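Local coordinates for cell Inhibiting Factor (CifBp) (Burkholderia pseudomallei, PDB 3GQM), which deamidates a glutamine side chain of host NEDD8, converting it to glutamate and so shutting down cullin-RING ubiquitin ligases and the host cell cycle, at residues G155-K160 against K215-M220. Sequence-based numbering, arbitrary orientation.
Sequences GRLGHK and KDFSKM
Phe217 meets Arg156 first through its CB, which lies 3.7 Å from Arg156 NH1. With CG anti to the backbone N (chi1 175°), the ring extends toward Arg156 and Leu157. Its CD2 then lies over one face of the Arg156 guanidinium, 3.9 Å above the plane and offset toward the rim, and is 4.1 Å from Arg156 CZ. The two planes are 42° apart, too tilted for a parallel stack. One atom further along the ring, Phe217 CE2 reaches Leu157 CD1 at 4.2 Å, an apolar contact in which the side chains cross at about a right angle. The turn being packed here joins strands 147-154 and 159-165 of the antiparallel sheet, with Gly158 and His159 facing Asp154 in a G1 beta bulge; His159, inferred to be an active-site residue, begins the second strand. The guanidinium is held by a salt bridge from Arg156 NH2 to Asp154 OD2 and by a hydrogen bond from NH2 to Leu212 O at the end of helix 206-212. Ser218 OG, in the 3-10 segment 216-219 that carries Phe217, donates to Lys215 O just before it at 3.1 Å, with a C=O...donor angle of 172°. Leu229 of helix 222-233 touches both Phe217 and Leu157.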
loop_
_atom_site.group_PDB
_atom_site.type_symbol
_atom_site.label_atom_id
_atom_site.label_comp_id
_atom_site.label_asym_id
_atom_site.label_seq_id
_atom_site.Cartn_x
_atom_site.Cartn_y
_atom_site.Cartn_z
ATOM N N GLY A 155 1.862 9.201 -10.832
ATOM C CA GLY A 155 0.979 10.191 -11.533
ATOM C C GLY A 155 0.362 9.772 -12.889
ATOM O O GLY A 155 -0.654 10.332 -13.343
ATOM N N ARG A 156 0.933 8.764 -13.542
ATOM C CA ARG A 156 0.448 8.378 -14.863
ATOM C C ARG A 156 -0.805 7.607 -14.588
ATOM O O ARG A 156 -1.870 7.786 -15.208
ATOM C CB ARG A 156 1.507 7.498 -15.587
ATOM C CG ARG A 156 2.728 8.293 -16.107
ATOM C CD ARG A 156 3.964 8.195 -15.215
ATOM N NE ARG A 156 4.031 6.858 -14.625
ATOM C CZ ARG A 156 4.919 5.916 -14.924
ATOM N NH1 ARG A 156 5.895 6.154 -15.784
ATOM N NH2 ARG A 156 4.844 4.734 -14.306
ATOM N N LEU A 157 -0.676 6.760 -13.579
ATOM C CA LEU A 157 -1.756 5.898 -13.129
ATOM C C LEU A 157 -2.678 6.627 -12.180
ATOM O O LEU A 157 -3.831 6.265 -12.038
ATOM C CB LEU A 157 -1.137 4.662 -12.435
ATOM C CG LEU A 157 -0.609 3.483 -13.280
ATOM C CD1 LEU A 157 0.323 3.861 -14.422
ATOM C CD2 LEU A 157 0.136 2.476 -12.424
ATOM N N GLY A 158 -2.182 7.668 -11.521
ATOM C CA GLY A 158 -2.922 8.274 -10.393
ATOM C C GLY A 158 -3.020 7.271 -9.227
ATOM O O GLY A 158 -4.078 7.135 -8.612
ATOM N N HIS A 159 -1.920 6.593 -8.907
ATOM C CA HIS A 159 -1.973 5.441 -7.983
ATOM C C HIS A 159 -0.777 5.451 -7.085
ATOM O O HIS A 159 0.288 5.874 -7.471
ATOM C CB HIS A 159 -2.058 4.132 -8.802
ATOM C CG HIS A 159 -2.275 2.870 -8.004
ATOM N ND1 HIS A 159 -3.181 2.766 -6.961
ATOM C CD2 HIS A 159 -1.784 1.620 -8.198
ATOM C CE1 HIS A 159 -3.194 1.522 -6.512
ATOM N NE2 HIS A 159 -2.338 0.806 -7.234
ATOM N N LYS A 160 -0.990 4.993 -5.871
ATOM C CA LYS A 160 0.031 4.842 -4.845
ATOM C C LYS A 160 0.021 3.364 -4.437
ATOM O O LYS A 160 -1.056 2.768 -4.261
ATOM C CB LYS A 160 -0.352 5.719 -3.641
ATOM C CG LYS A 160 0.844 6.215 -2.886
ATOM C CD LYS A 160 0.500 7.419 -1.984
ATOM C CE LYS A 160 1.738 7.860 -1.213
ATOM N NZ LYS A 160 1.448 9.032 -0.295
ATOM N N LYS A 215 10.302 6.749 -17.327
ATOM C CA LYS A 215 9.713 7.847 -18.075
ATOM C C LYS A 215 9.129 7.345 -19.389
ATOM O O LYS A 215 8.055 7.737 -19.782
ATOM C CB LYS A 215 10.776 8.911 -18.360
ATOM C CG LYS A 215 10.928 9.856 -17.231
ATOM N N ASP A 216 9.845 6.475 -20.081
ATOM C CA ASP A 216 9.396 6.041 -21.388
ATOM C C ASP A 216 8.059 5.293 -21.388
ATOM O O ASP A 216 7.423 5.155 -22.440
ATOM C CB ASP A 216 10.480 5.227 -22.048
ATOM C CG ASP A 216 11.545 6.107 -22.680
ATOM O OD1 ASP A 216 11.300 7.344 -22.853
ATOM O OD2 ASP A 216 12.629 5.559 -22.981
ATOM N N PHE A 217 7.593 4.883 -20.208
ATOM C CA PHE A 217 6.361 4.136 -20.111
ATOM C C PHE A 217 5.217 4.836 -20.822
ATOM O O PHE A 217 4.394 4.188 -21.442
ATOM C CB PHE A 217 5.979 3.838 -18.641
ATOM C CG PHE A 217 4.651 3.180 -18.511
ATOM C CD1 PHE A 217 4.511 1.816 -18.777
ATOM C CD2 PHE A 217 3.518 3.929 -18.189
ATOM C CE1 PHE A 217 3.264 1.203 -18.706
ATOM C CE2 PHE A 217 2.263 3.320 -18.100
ATOM C CZ PHE A 217 2.136 1.967 -18.354
ATOM N N SER A 218 5.140 6.155 -20.681
ATOM C CA SER A 218 4.085 6.947 -21.344
ATOM C C SER A 218 4.066 6.775 -22.886
ATOM O O SER A 218 3.010 6.876 -23.495
ATOM C CB SER A 218 4.164 8.413 -20.968
ATOM O OG SER A 218 5.482 8.891 -21.172
ATOM N N LYS A 219 5.216 6.459 -23.486
ATOM C CA LYS A 219 5.263 6.299 -24.952
ATOM C C LYS A 219 5.211 4.879 -25.498
ATOM O O LYS A 219 5.357 4.673 -26.718
ATOM C CB LYS A 219 6.443 7.067 -25.539
ATOM N N MET A 220 4.967 3.910 -24.616
ATOM C CA MET A 220 5.052 2.546 -25.017
ATOM C C MET A 220 3.739 2.189 -25.682
ATOM O O MET A 220 2.707 2.788 -25.389
ATOM C CB MET A 220 5.409 1.624 -23.831
ATOM C CG MET A 220 6.886 1.751 -23.345
ATOM S SD MET A 220 7.154 0.801 -21.785
ATOM C CE MET A 220 8.717 1.421 -21.107
#